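Local coordinates for protein porin (Pseudomonas aeruginosa, PDB 3T24) that forms a beta-barrel channel in the bacterial outer membrane and, as a member of the OprD family, probably admits small carboxylate-bearing solutes, at residues Gly116-Lys121 against Gly139-Ser144; Leu133-Gln138 against Lys158-Arg163; Pro123-Asn128 against Ala286-Ala291; Ser51-Gly56 against Thr103-Ala108; Tyr97-Ile102 against Ser166-Met171. All blocks are in the same frame, centred on the assembly; numbering follows the deposited sequence.

Interaction 1: Gly116-Lys121 against Gly139-Ser144; sequences GTLTPK and GGALNS
Two backbone hydrogen bonds join G116 and G139 as an antiparallel hydrogen-bonded pair. G116 N gives its hydrogen to G139 O over 2.8 Å, almost straight at 176°. In return G139 N donates to G116 O at 2.9 Å. Both glycines sit where the chain turns a corner, at backbone angles that would press a CB against the preceding carbonyl oxygen. The polar part of the contact is thus one closed ring of two bonds.

The apolar part belongs to L118. Its CG stands beside the backbone N (chi1 -51°), and the CD1 branch lies over the peptide link between G139 and G140. L118 CD1 is 3.3 Å from G140 N and as near to G139 C. L118 CD1 also meets A141 CB at 4.0 Å, the one pairing of side chains in this contact.

The start of the loop is anchored on both sides: T117 bonds to I102 and T103 of strand 96-108, and L118 to F137 of strand 136-138. Beyond L118, T119-K121 part from the strand. G140-S144 continues as a barrel strand, flanked by strand 111-115 through A141 and K114 and by strand 150-161 through G140 and R156.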
# COMPACT_ATOMS: atom_id res chain seq x y z
N GLY A 116 17.93 1.03 9.70
CA GLY A 116 17.04 1.14 10.85
C GLY A 116 15.58 1.03 10.43
O GLY A 116 15.17 0.06 9.80
N THR A 117 14.79 2.04 10.76
CA THR A 117 13.37 2.03 10.46
C THR A 117 13.14 2.46 9.01
O THR A 117 13.46 3.58 8.65
CB THR A 117 12.60 2.92 11.46
OG1 THR A 117 12.74 2.37 12.78
CG2 THR A 117 11.13 3.02 11.10
N LEU A 118 12.63 1.54 8.19
CA LEU A 118 12.43 1.79 6.76
C LEU A 118 10.96 1.69 6.37
O LEU A 118 10.19 0.95 6.98
CB LEU A 118 13.23 0.78 5.92
CG LEU A 118 14.71 0.68 6.30
CD1 LEU A 118 15.33 -0.48 5.60
CD2 LEU A 118 15.43 1.98 5.98
N THR A 119 10.58 2.42 5.33
CA THR A 119 9.23 2.29 4.79
C THR A 119 9.32 2.31 3.25
O THR A 119 8.98 3.29 2.59
CB THR A 119 8.28 3.38 5.38
OG1 THR A 119 6.92 2.99 5.15
CG2 THR A 119 8.51 4.71 4.75
N PRO A 120 9.84 1.22 2.69
CA PRO A 120 10.09 1.14 1.24
C PRO A 120 8.79 1.21 0.45
O PRO A 120 7.74 0.90 1.00
CB PRO A 120 10.78 -0.23 1.08
CG PRO A 120 10.43 -0.99 2.31
CD PRO A 120 10.20 -0.02 3.40
N LYS A 121 8.84 1.70 -0.79
CA LYS A 121 7.66 1.74 -1.66
C LYS A 121 8.02 1.09 -2.99
O LYS A 121 8.53 1.75 -3.88
CB LYS A 121 7.19 3.16 -1.91
CG LYS A 121 5.94 3.55 -1.16
CD LYS A 121 4.79 3.84 -2.11
CE LYS A 121 5.11 4.99 -3.05
NZ LYS A 121 3.90 5.44 -3.79
N GLY A 139 15.68 -2.69 8.89
CA GLY A 139 16.62 -3.28 7.97
C GLY A 139 17.52 -2.23 7.37
O GLY A 139 17.81 -1.23 8.00
N GLY A 140 17.94 -2.45 6.13
CA GLY A 140 18.83 -1.54 5.45
C GLY A 140 18.46 -1.51 3.98
O GLY A 140 18.13 -2.54 3.39
N ALA A 141 18.52 -0.32 3.40
CA ALA A 141 18.10 -0.16 2.02
C ALA A 141 19.02 0.81 1.29
O ALA A 141 19.57 1.76 1.87
CB ALA A 141 16.65 0.30 1.95
N LEU A 142 19.18 0.55 0.00
CA LEU A 142 19.99 1.37 -0.86
C LEU A 142 19.15 1.82 -2.04
O LEU A 142 18.55 1.00 -2.74
CB LEU A 142 21.19 0.58 -1.38
CG LEU A 142 22.01 1.37 -2.38
CD1 LEU A 142 23.02 2.28 -1.64
CD2 LEU A 142 22.71 0.44 -3.36
N ASN A 143 19.11 3.13 -2.24
CA ASN A 143 18.53 3.72 -3.44
C ASN A 143 19.60 4.49 -4.21
O ASN A 143 20.37 5.25 -3.62
CB ASN A 143 17.34 4.61 -3.09
CG ASN A 143 16.87 5.43 -4.28
OD1 ASN A 143 17.67 6.03 -5.00
ND2 ASN A 143 15.57 5.45 -4.50
N SER A 144 19.64 4.31 -5.52
CA SER A 144 20.75 4.82 -6.34
C SER A 144 20.22 5.43 -7.63
O SER A 144 19.47 4.80 -8.36
CB SER A 144 21.72 3.68 -6.66
OG SER A 144 22.95 4.17 -7.15

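Interaction 2: Leu133-Gln138 against Lys158-Arg163; sequences LPQTFQ and KKVNQR. With SO4 (sulfate ion), chain F.
The F137 ring carries V160 CG2 over one face, a CH-pi contact 4.0 Å from the ring centroid. V160 CG2 is 3.5 Å from F137 CE2. With CG1 between the backbone N and the carbonyl carbon (chi1 57°), CG2 falls anti to N and over the ring. The guanidinium of R163 meets a sulfate at its edge. R163 NH1 and NH2 both bond sulfate O4, each at 2.6 Å, and NH1 also bonds N128 OD1. S130, R131 and R391 also hold the ion. The side chains of Q135 and Q162 lie side by side, their amide planes 26° apart. Q135 NE2 donates to Q162 OE1 at 2.9 Å, bent to 135° and tilted from both amide planes. Q135 OE1 turns to N128 N.

The backbones form an antiparallel pair of barrel strands. T136 with N161 and Q138 with K159 are hydrogen-bonded pairs, and F137 with V160 is non-hydrogen-bonded. K158 and K159 both face Q138, a classic beta bulge: K158 N bonds Q138 O at 2.7 Å, while K159 O takes Q138 N. On the face opposite F137, T136 OG1 touches N161 CB at 3.4 Å and hydrogen-bonds E99. A water accepts from L133 N and donates to R163 O.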
# COMPACT_ATOMS: atom_id res chain seq x y z
N LEU A 133 -1.73 4.09 12.35
CA LEU A 133 -0.29 4.18 12.31
C LEU A 133 0.24 3.29 11.18
O LEU A 133 -0.29 2.21 10.91
CB LEU A 133 0.27 3.71 13.65
CG LEU A 133 -0.28 4.40 14.91
CD1 LEU A 133 0.41 3.88 16.17
CD2 LEU A 133 -0.17 5.93 14.84
N PRO A 134 1.29 3.75 10.50
CA PRO A 134 1.89 2.99 9.40
C PRO A 134 2.57 1.71 9.86
O PRO A 134 3.07 1.62 10.98
CB PRO A 134 2.93 3.98 8.81
CG PRO A 134 3.24 4.92 9.92
CD PRO A 134 1.97 5.04 10.75
N GLN A 135 2.55 0.71 8.99
CA GLN A 135 3.39 -0.46 9.12
C GLN A 135 4.82 -0.00 8.79
O GLN A 135 5.02 0.74 7.83
CB GLN A 135 2.92 -1.52 8.10
CG GLN A 135 3.75 -2.79 8.04
CD GLN A 135 3.33 -3.69 6.88
OE1 GLN A 135 3.10 -3.22 5.77
NE2 GLN A 135 3.22 -5.00 7.14
N THR A 136 5.80 -0.41 9.59
CA THR A 136 7.19 -0.09 9.30
C THR A 136 8.05 -1.33 9.38
O THR A 136 7.63 -2.35 9.91
CB THR A 136 7.77 0.92 10.31
OG1 THR A 136 7.92 0.28 11.58
CG2 THR A 136 6.88 2.18 10.45
N PHE A 137 9.28 -1.24 8.89
CA PHE A 137 10.21 -2.36 8.88
C PHE A 137 11.56 -1.96 9.46
O PHE A 137 11.91 -0.78 9.47
CB PHE A 137 10.40 -2.87 7.45
CG PHE A 137 9.17 -3.51 6.86
CD1 PHE A 137 8.20 -2.73 6.26
CD2 PHE A 137 8.97 -4.87 6.94
CE1 PHE A 137 7.08 -3.30 5.76
CE2 PHE A 137 7.83 -5.46 6.42
CZ PHE A 137 6.89 -4.67 5.82
N GLN A 138 12.33 -2.94 9.92
CA GLN A 138 13.71 -2.70 10.31
C GLN A 138 14.63 -3.38 9.31
O GLN A 138 14.41 -4.52 8.92
CB GLN A 138 13.98 -3.25 11.72
CG GLN A 138 13.04 -2.72 12.79
CD GLN A 138 13.29 -1.26 13.12
OE1 GLN A 138 14.43 -0.86 13.36
NE2 GLN A 138 12.24 -0.46 13.11
N LYS A 158 14.44 -7.10 8.12
CA LYS A 158 14.61 -8.18 9.09
C LYS A 158 13.39 -8.37 9.99
O LYS A 158 13.20 -9.44 10.56
CB LYS A 158 15.84 -7.91 9.97
CG LYS A 158 17.14 -7.89 9.21
CD LYS A 158 18.30 -7.43 10.10
CE LYS A 158 19.63 -7.48 9.35
NZ LYS A 158 20.75 -6.82 10.09
N LYS A 159 12.58 -7.33 10.10
CA LYS A 159 11.55 -7.24 11.13
C LYS A 159 10.47 -6.30 10.63
O LYS A 159 10.75 -5.37 9.86
CB LYS A 159 12.13 -6.64 12.41
CG LYS A 159 13.05 -7.55 13.18
CD LYS A 159 12.20 -8.45 14.01
CE LYS A 159 12.68 -9.87 13.93
NZ LYS A 159 13.91 -10.03 14.73
N VAL A 160 9.26 -6.54 11.09
CA VAL A 160 8.14 -5.71 10.73
C VAL A 160 7.47 -5.24 12.00
O VAL A 160 7.45 -5.95 13.02
CB VAL A 160 7.14 -6.46 9.82
CG1 VAL A 160 6.65 -7.72 10.50
CG2 VAL A 160 5.98 -5.54 9.44
N ASN A 161 6.97 -4.01 11.96
CA ASN A 161 6.23 -3.45 13.07
C ASN A 161 4.89 -3.13 12.50
O ASN A 161 4.73 -2.14 11.76
CB ASN A 161 6.89 -2.20 13.66
CG ASN A 161 6.14 -1.66 14.90
OD1 ASN A 161 4.91 -1.55 14.89
ND2 ASN A 161 6.89 -1.34 15.96
N GLN A 162 3.93 -4.00 12.80
CA GLN A 162 2.60 -3.88 12.23
C GLN A 162 1.92 -2.63 12.75
O GLN A 162 2.27 -2.11 13.81
CB GLN A 162 1.78 -5.13 12.54
CG GLN A 162 2.43 -6.44 12.12
CD GLN A 162 2.49 -6.62 10.60
OE1 GLN A 162 2.28 -5.67 9.85
NE2 GLN A 162 2.79 -7.84 10.15
N ARG A 163 0.93 -2.16 12.01
CA ARG A 163 0.24 -0.92 12.32
C ARG A 163 -0.42 -0.87 13.72
O ARG A 163 -0.52 0.19 14.33
CB ARG A 163 -0.83 -0.71 11.26
CG ARG A 163 -1.77 -1.90 11.16
CD ARG A 163 -2.80 -1.65 10.10
NE ARG A 163 -3.75 -2.75 9.95
CZ ARG A 163 -4.53 -2.89 8.89
NH1 ARG A 163 -4.44 -2.01 7.90
NH2 ARG A 163 -5.39 -3.92 8.78
S SO4 F . -6.95 -2.48 5.73
O1 SO4 F . -6.65 -2.40 4.30
O2 SO4 F . -6.87 -1.17 6.36
O3 SO4 F . -8.30 -2.98 5.98
O4 SO4 F . -5.97 -3.39 6.33
O HOH W 1 -2.86 1.55 13.46

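Interaction 3: Pro123-Asn128 against Ala286-Ala291; sequences PVIMPN and AYINGA
I125 sends CG1 anti to its backbone N (chi1 173°), and the turn at chi2 (46°) carries CD1 across to the other loop. On I288, CG1 stands beside the backbone N (chi1 -65°) and the chain extends from there to CD1. I125 CD1 and I288 CD1 lie 3.8 Å apart, on side chains that run at a slant to each other. I125 CD1 is equally close to A291 CB. A291 CB also lies 3.4 Å from M126 O.

Residues I288-A291 make a type II beta turn, closed by A291 N to I288 O. G290 occupies its third position with a positive phi. G290 O approaches N128 CB at 3.2 Å, while the side-chain amide of N128 is bound elsewhere, to D292, S130 and R163. One water links the backbones, donating to V124 O and accepting from I288 N at 3.0 Å.

F192 of strand 192-200 packs on both isoleucines, and the contact lies near the middle of the barrel, where the two inward-folded loops meet. No direct hydrogen bond crosses between the segments. Within them the loops meet by methyl packing, carbonyl-to-carbon contacts and a single water bridge. Polar bonds follow directly afterwards, from M126 and N128 to D292.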
# COMPACT_ATOMS: atom_id res chain seq x y z
N PRO A 123 7.20 -2.38 -5.98
CA PRO A 123 6.21 -3.37 -6.43
C PRO A 123 6.24 -4.63 -5.60
O PRO A 123 5.20 -5.28 -5.48
CB PRO A 123 6.63 -3.65 -7.87
CG PRO A 123 7.21 -2.32 -8.33
CD PRO A 123 7.97 -1.82 -7.12
N VAL A 124 7.38 -4.97 -5.02
CA VAL A 124 7.44 -6.17 -4.20
C VAL A 124 7.27 -5.95 -2.71
O VAL A 124 7.37 -6.90 -1.93
CB VAL A 124 8.74 -6.94 -4.44
CG1 VAL A 124 8.71 -7.54 -5.83
CG2 VAL A 124 9.93 -6.02 -4.26
N ILE A 125 7.02 -4.70 -2.30
CA ILE A 125 6.72 -4.39 -0.90
C ILE A 125 6.06 -3.01 -0.76
O ILE A 125 6.72 -1.96 -0.89
CB ILE A 125 7.98 -4.52 0.02
CG1 ILE A 125 7.69 -4.04 1.44
CG2 ILE A 125 9.14 -3.70 -0.52
CD1 ILE A 125 6.35 -4.58 2.02
N MET A 126 4.75 -3.02 -0.53
CA MET A 126 4.00 -1.80 -0.28
C MET A 126 3.45 -1.83 1.13
O MET A 126 2.44 -2.46 1.39
CB MET A 126 2.87 -1.59 -1.29
CG MET A 126 3.34 -1.42 -2.71
SD MET A 126 3.99 0.23 -3.05
CE MET A 126 2.52 1.20 -2.72
N PRO A 127 4.14 -1.15 2.04
CA PRO A 127 3.81 -1.14 3.47
C PRO A 127 2.42 -0.57 3.67
O PRO A 127 2.04 0.38 2.99
CB PRO A 127 4.87 -0.21 4.05
CG PRO A 127 6.01 -0.26 3.07
CD PRO A 127 5.35 -0.35 1.74
N ASN A 128 1.64 -1.17 4.56
CA ASN A 128 0.32 -0.63 4.84
C ASN A 128 0.34 0.71 5.59
O ASN A 128 1.12 0.90 6.53
CB ASN A 128 -0.52 -1.60 5.65
CG ASN A 128 -1.90 -1.05 5.88
OD1 ASN A 128 -2.17 -0.44 6.91
ND2 ASN A 128 -2.78 -1.22 4.90
N ALA A 286 1.42 -13.60 -3.83
CA ALA A 286 2.27 -13.65 -2.63
C ALA A 286 2.73 -12.26 -2.17
O ALA A 286 3.33 -11.50 -2.95
CB ALA A 286 3.49 -14.53 -2.87
N TYR A 287 2.45 -11.93 -0.90
CA TYR A 287 2.95 -10.66 -0.32
C TYR A 287 3.06 -10.69 1.20
O TYR A 287 2.35 -11.45 1.86
CB TYR A 287 2.14 -9.44 -0.80
CG TYR A 287 0.65 -9.44 -0.44
CD1 TYR A 287 0.13 -8.52 0.47
CD2 TYR A 287 -0.24 -10.31 -1.05
CE1 TYR A 287 -1.23 -8.48 0.77
CE2 TYR A 287 -1.59 -10.29 -0.76
CZ TYR A 287 -2.09 -9.37 0.15
OH TYR A 287 -3.44 -9.35 0.46
N ILE A 288 3.97 -9.88 1.74
CA ILE A 288 4.22 -9.87 3.19
C ILE A 288 2.92 -9.64 3.95
O ILE A 288 2.13 -8.76 3.60
CB ILE A 288 5.32 -8.83 3.61
CG1 ILE A 288 6.68 -9.23 3.03
CG2 ILE A 288 5.44 -8.72 5.13
CD1 ILE A 288 7.59 -8.06 2.75
N ASN A 289 2.71 -10.45 4.98
CA ASN A 289 1.53 -10.33 5.79
C ASN A 289 1.52 -8.96 6.50
O ASN A 289 2.47 -8.62 7.19
CB ASN A 289 1.48 -11.45 6.81
CG ASN A 289 0.21 -11.44 7.61
OD1 ASN A 289 -0.85 -11.15 7.09
ND2 ASN A 289 0.30 -11.71 8.89
N GLY A 290 0.44 -8.20 6.33
CA GLY A 290 0.34 -6.88 6.89
C GLY A 290 0.56 -5.81 5.82
O GLY A 290 0.05 -4.71 5.95
N ALA A 291 1.31 -6.13 4.77
CA ALA A 291 1.51 -5.13 3.74
C ALA A 291 0.33 -5.12 2.79
O ALA A 291 -0.56 -5.96 2.90
CB ALA A 291 2.80 -5.39 2.98
O HOH W 2 5.01 -7.64 0.07

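Interaction 4: Ser51-Gly56 against Thr103-Ala108; sequences SGYTEG and TAKLRA. With SO4 (sulfate ion), chain H.
Y53 reaches from the loop over the side chains of K105 and R107. Y53 CB lies 3.8 Å from R107 NH2, next to the guanidinium. CG follows, close to R107 CZ. Y53 CD2 is 3.6 Å from R107 NE, and on the other rim CD1 and CE1 touch R107 CB. The arginine bends at chi3 (95°), which lays its guanidinium flat on the ring. The centres of the two groups are 4.2 Å apart and their planes differ by 23°, a cation-pi stack. R107 CB adds a CH-pi contact over the ring.

Farther along, Y53 CE1 meets K105 CB at 3.5 Å. Y53 CE2 lies near sulfate O2, and CZ near K105 CB and CE. At the tip, Y53 OH is 3.4 Å from K105 CB and similarly near K105 CD. Y53 OH also donates to O4 of the sulfate (SO4) at 3.1 Å, and this oxygen sits at the ring edge in its plane.

K105 crosses the tyrosine at about a right angle. K105 NZ is gripped by three partners: S51 O at 2.8 Å, sulfate O2, and D63 through a salt bridge. These would probably steady its positive charge. K114 also bonds the sulfate, which probably came from the crystallisation liquor.

T112 of strand 111-115 touches both Y53 and R107. The site is a lysine-lined anion spot where the loop 51-56 meets strand 96-108 of the beta barrel.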
# COMPACT_ATOMS: atom_id res chain seq x y z
N SER A 51 16.45 14.92 9.32
CA SER A 51 17.55 15.86 9.19
C SER A 51 17.86 15.98 7.70
O SER A 51 17.40 15.15 6.90
CB SER A 51 18.79 15.36 9.91
OG SER A 51 19.57 14.54 9.03
N GLY A 52 18.61 17.01 7.34
CA GLY A 52 19.26 17.07 6.05
C GLY A 52 20.53 16.23 6.10
O GLY A 52 20.67 15.36 6.96
N TYR A 53 21.45 16.50 5.19
CA TYR A 53 22.73 15.79 5.15
C TYR A 53 23.91 16.72 5.47
O TYR A 53 23.97 17.86 4.99
CB TYR A 53 22.95 15.14 3.78
CG TYR A 53 22.08 13.92 3.58
CD1 TYR A 53 22.48 12.67 4.08
CD2 TYR A 53 20.86 14.01 2.93
CE1 TYR A 53 21.69 11.56 3.92
CE2 TYR A 53 20.06 12.88 2.76
CZ TYR A 53 20.48 11.66 3.25
OH TYR A 53 19.69 10.55 3.08
N THR A 54 24.84 16.22 6.28
CA THR A 54 26.09 16.94 6.51
C THR A 54 26.84 17.06 5.19
O THR A 54 26.73 16.21 4.31
CB THR A 54 26.99 16.25 7.58
OG1 THR A 54 27.34 14.92 7.16
CG2 THR A 54 26.29 16.20 8.94
N GLU A 55 27.61 18.13 5.05
CA GLU A 55 28.35 18.41 3.83
C GLU A 55 29.52 17.43 3.62
O GLU A 55 30.04 16.85 4.57
CB GLU A 55 28.84 19.86 3.87
CG GLU A 55 29.76 20.27 2.74
CD GLU A 55 31.21 19.88 2.99
OE1 GLU A 55 31.59 19.69 4.17
OE2 GLU A 55 31.96 19.75 2.00
N GLY A 56 29.92 17.26 2.37
CA GLY A 56 31.08 16.45 2.07
C GLY A 56 30.82 15.28 1.13
O GLY A 56 29.68 15.00 0.76
N THR A 103 16.55 6.16 12.06
CA THR A 103 17.14 5.71 10.82
C THR A 103 18.40 6.51 10.56
O THR A 103 18.35 7.74 10.52
CB THR A 103 16.18 5.93 9.64
OG1 THR A 103 14.88 5.44 9.98
CG2 THR A 103 16.69 5.21 8.39
N ALA A 104 19.52 5.82 10.38
CA ALA A 104 20.74 6.49 9.93
C ALA A 104 20.72 6.59 8.42
O ALA A 104 20.35 5.64 7.74
CB ALA A 104 21.98 5.74 10.40
N LYS A 105 21.13 7.75 7.91
CA LYS A 105 21.16 8.01 6.48
C LYS A 105 22.57 8.35 6.02
O LYS A 105 23.23 9.22 6.61
CB LYS A 105 20.26 9.20 6.11
CG LYS A 105 18.91 9.19 6.74
CD LYS A 105 17.97 10.16 6.04
CE LYS A 105 18.29 11.59 6.35
NZ LYS A 105 17.07 12.43 6.19
N LEU A 106 23.01 7.68 4.95
CA LEU A 106 24.26 8.00 4.27
C LEU A 106 23.99 8.32 2.81
O LEU A 106 23.17 7.67 2.17
CB LEU A 106 25.28 6.87 4.37
CG LEU A 106 25.92 6.71 5.74
CD1 LEU A 106 24.84 6.45 6.75
CD2 LEU A 106 26.91 5.57 5.73
N ARG A 107 24.67 9.33 2.30
CA ARG A 107 24.49 9.74 0.92
C ARG A 107 25.83 10.10 0.29
O ARG A 107 26.54 10.97 0.79
CB ARG A 107 23.53 10.95 0.85
CG ARG A 107 23.37 11.55 -0.55
CD ARG A 107 22.02 12.25 -0.73
NE ARG A 107 21.95 13.70 -0.50
CZ ARG A 107 22.93 14.51 -0.09
NH1 ARG A 107 24.14 14.04 0.19
NH2 ARG A 107 22.68 15.82 0.04
N ALA A 108 26.19 9.41 -0.78
CA ALA A 108 27.30 9.84 -1.64
C ALA A 108 26.79 10.02 -3.06
O ALA A 108 26.08 9.17 -3.60
CB ALA A 108 28.42 8.83 -1.61
S SO4 H . 15.89 11.80 2.57
O1 SO4 H . 15.03 12.55 1.64
O2 SO4 H . 16.53 12.75 3.49
O3 SO4 H . 15.08 10.87 3.35
O4 SO4 H . 16.89 11.04 1.83

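Interaction 5: Tyr97-Ile102 against Ser166-Met171; sequences YGEAGI and SDNEDM. With C8E ((hydroxyethyloxy)tri(ethyloxy)octane), chain N.
S166 lays its hydroxyl against the backbone of Y97 and G98. This is a surface contact of the beta barrel: strand 96-108 of the wall meets the long loop that runs from strand 150-161 to strand 192-200. The two pieces do not pair as strands. Their touching parts run 45° apart, and the CA atoms of G98 and S166 come nearest each other.

S166 has the most surface buried here. Its OG stands beside its own backbone N (chi1 -80°), which turns it toward the strand. There S166 OG accepts a hydrogen bond from G98 N at 3.1 Å, bent to 139°. S166 OG lies 3.0 Å from Y97 CA and 3.2 Å from Y97 CB.

G98 comes second. It has a positive phi, and a CB at its backbone angles would press on the carbonyl oxygen of Y97. Its own carbonyl oxygen receives a CA-H...O contact from S166 CA. G98 O and S166 O, two acceptors with no bond between them, also stand 3.0 Å apart.

Y97 and E99 flank the glycine. The Y97 ring leads away from the loop and packs on L132 and L133. E99 comes no nearer to S166 O than its CB, and its carboxylate bonds T136 through OE2. Strand 58-73 pairs alongside, through backbone bonds of Y97 to G69 and of E99 to L67. On A100 a detergent molecule settles, its C13 3.6 Å from A100 CB and its C16 3.5 Å from A100 O.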
# COMPACT_ATOMS: atom_id res chain seq x y z
N TYR A 97 -0.38 1.80 22.01
CA TYR A 97 0.57 1.06 21.21
C TYR A 97 1.31 2.04 20.31
O TYR A 97 1.00 3.23 20.28
CB TYR A 97 -0.16 -0.04 20.40
CG TYR A 97 -1.23 0.50 19.49
CD1 TYR A 97 -0.96 0.80 18.16
CD2 TYR A 97 -2.51 0.77 19.97
CE1 TYR A 97 -1.94 1.33 17.33
CE2 TYR A 97 -3.50 1.31 19.15
CZ TYR A 97 -3.20 1.57 17.82
OH TYR A 97 -4.17 2.10 17.00
N GLY A 98 2.28 1.53 19.56
CA GLY A 98 3.06 2.35 18.67
C GLY A 98 4.54 2.02 18.80
O GLY A 98 4.92 0.96 19.31
N GLU A 99 5.38 2.95 18.34
CA GLU A 99 6.82 2.71 18.29
C GLU A 99 7.62 3.99 18.12
O GLU A 99 7.09 5.03 17.71
CB GLU A 99 7.15 1.77 17.13
CG GLU A 99 6.53 2.22 15.82
CD GLU A 99 7.12 1.51 14.61
OE1 GLU A 99 8.18 0.86 14.75
OE2 GLU A 99 6.54 1.61 13.51
N ALA A 100 8.90 3.89 18.44
CA ALA A 100 9.85 4.95 18.16
C ALA A 100 10.91 4.35 17.26
O ALA A 100 11.36 3.22 17.48
CB ALA A 100 10.47 5.49 19.45
N GLY A 101 11.27 5.08 16.22
CA GLY A 101 12.21 4.56 15.24
C GLY A 101 13.25 5.59 14.89
O GLY A 101 12.95 6.78 14.76
N ILE A 102 14.49 5.12 14.76
CA ILE A 102 15.60 5.93 14.28
C ILE A 102 16.12 5.31 12.98
O ILE A 102 16.13 4.09 12.81
CB ILE A 102 16.73 5.98 15.30
CG1 ILE A 102 16.29 6.79 16.52
CG2 ILE A 102 17.97 6.65 14.69
CD1 ILE A 102 16.61 8.27 16.42
N SER A 166 3.28 -2.84 18.82
CA SER A 166 4.19 -1.97 19.55
C SER A 166 5.67 -2.30 19.39
O SER A 166 6.53 -1.48 19.73
CB SER A 166 3.83 -1.91 21.02
OG SER A 166 2.75 -1.03 21.20
N ASP A 167 5.97 -3.48 18.87
CA ASP A 167 7.37 -3.81 18.60
C ASP A 167 7.59 -4.64 17.34
O ASP A 167 6.66 -4.95 16.59
CB ASP A 167 8.02 -4.51 19.80
CG ASP A 167 7.12 -4.55 21.01
OD1 ASP A 167 5.88 -4.63 20.83
OD2 ASP A 167 7.65 -4.52 22.14
N ASN A 168 8.84 -5.00 17.13
CA ASN A 168 9.27 -5.60 15.89
C ASN A 168 9.20 -7.12 15.95
O ASN A 168 9.55 -7.72 16.95
CB ASN A 168 10.67 -5.09 15.55
CG ASN A 168 10.65 -3.61 15.16
OD1 ASN A 168 9.79 -3.17 14.38
ND2 ASN A 168 11.60 -2.83 15.70
N GLU A 169 8.75 -7.72 14.87
CA GLU A 169 8.59 -9.16 14.87
C GLU A 169 8.94 -9.77 13.50
O GLU A 169 8.99 -9.06 12.48
CB GLU A 169 7.15 -9.53 15.29
CG GLU A 169 6.09 -9.24 14.21
CD GLU A 169 4.64 -9.52 14.65
OE1 GLU A 169 3.88 -10.09 13.85
OE2 GLU A 169 4.26 -9.16 15.79
N ASP A 170 9.21 -11.07 13.48
CA ASP A 170 9.48 -11.77 12.22
C ASP A 170 8.29 -11.65 11.27
O ASP A 170 7.14 -11.58 11.70
CB ASP A 170 9.83 -13.25 12.44
CG ASP A 170 11.20 -13.44 13.07
OD1 ASP A 170 12.07 -12.56 12.96
OD2 ASP A 170 11.41 -14.51 13.69
N MET A 171 8.57 -11.63 9.98
CA MET A 171 7.55 -11.51 8.95
C MET A 171 6.88 -12.84 8.58
O MET A 171 7.41 -13.92 8.84
CB MET A 171 8.16 -10.88 7.69
CG MET A 171 8.61 -9.44 7.91
SD MET A 171 9.71 -8.85 6.61
CE MET A 171 11.27 -9.43 7.28
C7 C8E N . 10.32 12.74 17.26
C8 C8E N . 10.59 11.26 17.50
O9 C8E N . 11.49 11.11 18.58
C10 C8E N . 11.43 9.83 19.18
C11 C8E N . 12.88 9.36 19.22
O12 C8E N . 13.11 8.41 20.24
C13 C8E N . 13.66 7.23 19.69
C14 C8E N . 13.90 6.19 20.77
O15 C8E N . 14.74 5.19 20.21
C16 C8E N . 13.99 4.15 19.61
C17 C8E N . 14.41 2.81 20.20
O18 C8E N . 14.17 2.73 21.59
C19 C8E N . 13.72 1.45 21.98
C20 C8E N . 14.70 0.78 22.94
O21 C8E N . 15.93 1.48 22.98

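From the N terminus, interaction 4 is the first to open, at the loop 51-56. It closes on strand 96-108, which interaction 5 also uses. Interaction 5 opens at 97-102, before interaction 4 has closed at 103-108, so the two cross. Interaction 5 then spans up to 166-171 and encloses interactions 1 and 2. These two cross each other, since 133-138 lies between 116-121 and 139-144. Interaction 3 opens at 123-128, crosses interactions 1 and 5, and closes far down the chain at 286-291, with interaction 2 nested within it. Interaction 2 pairs wall strands, interaction 3 joins loop to loop, and interactions 1, 4 and 5 each tie a loop to a wall strand.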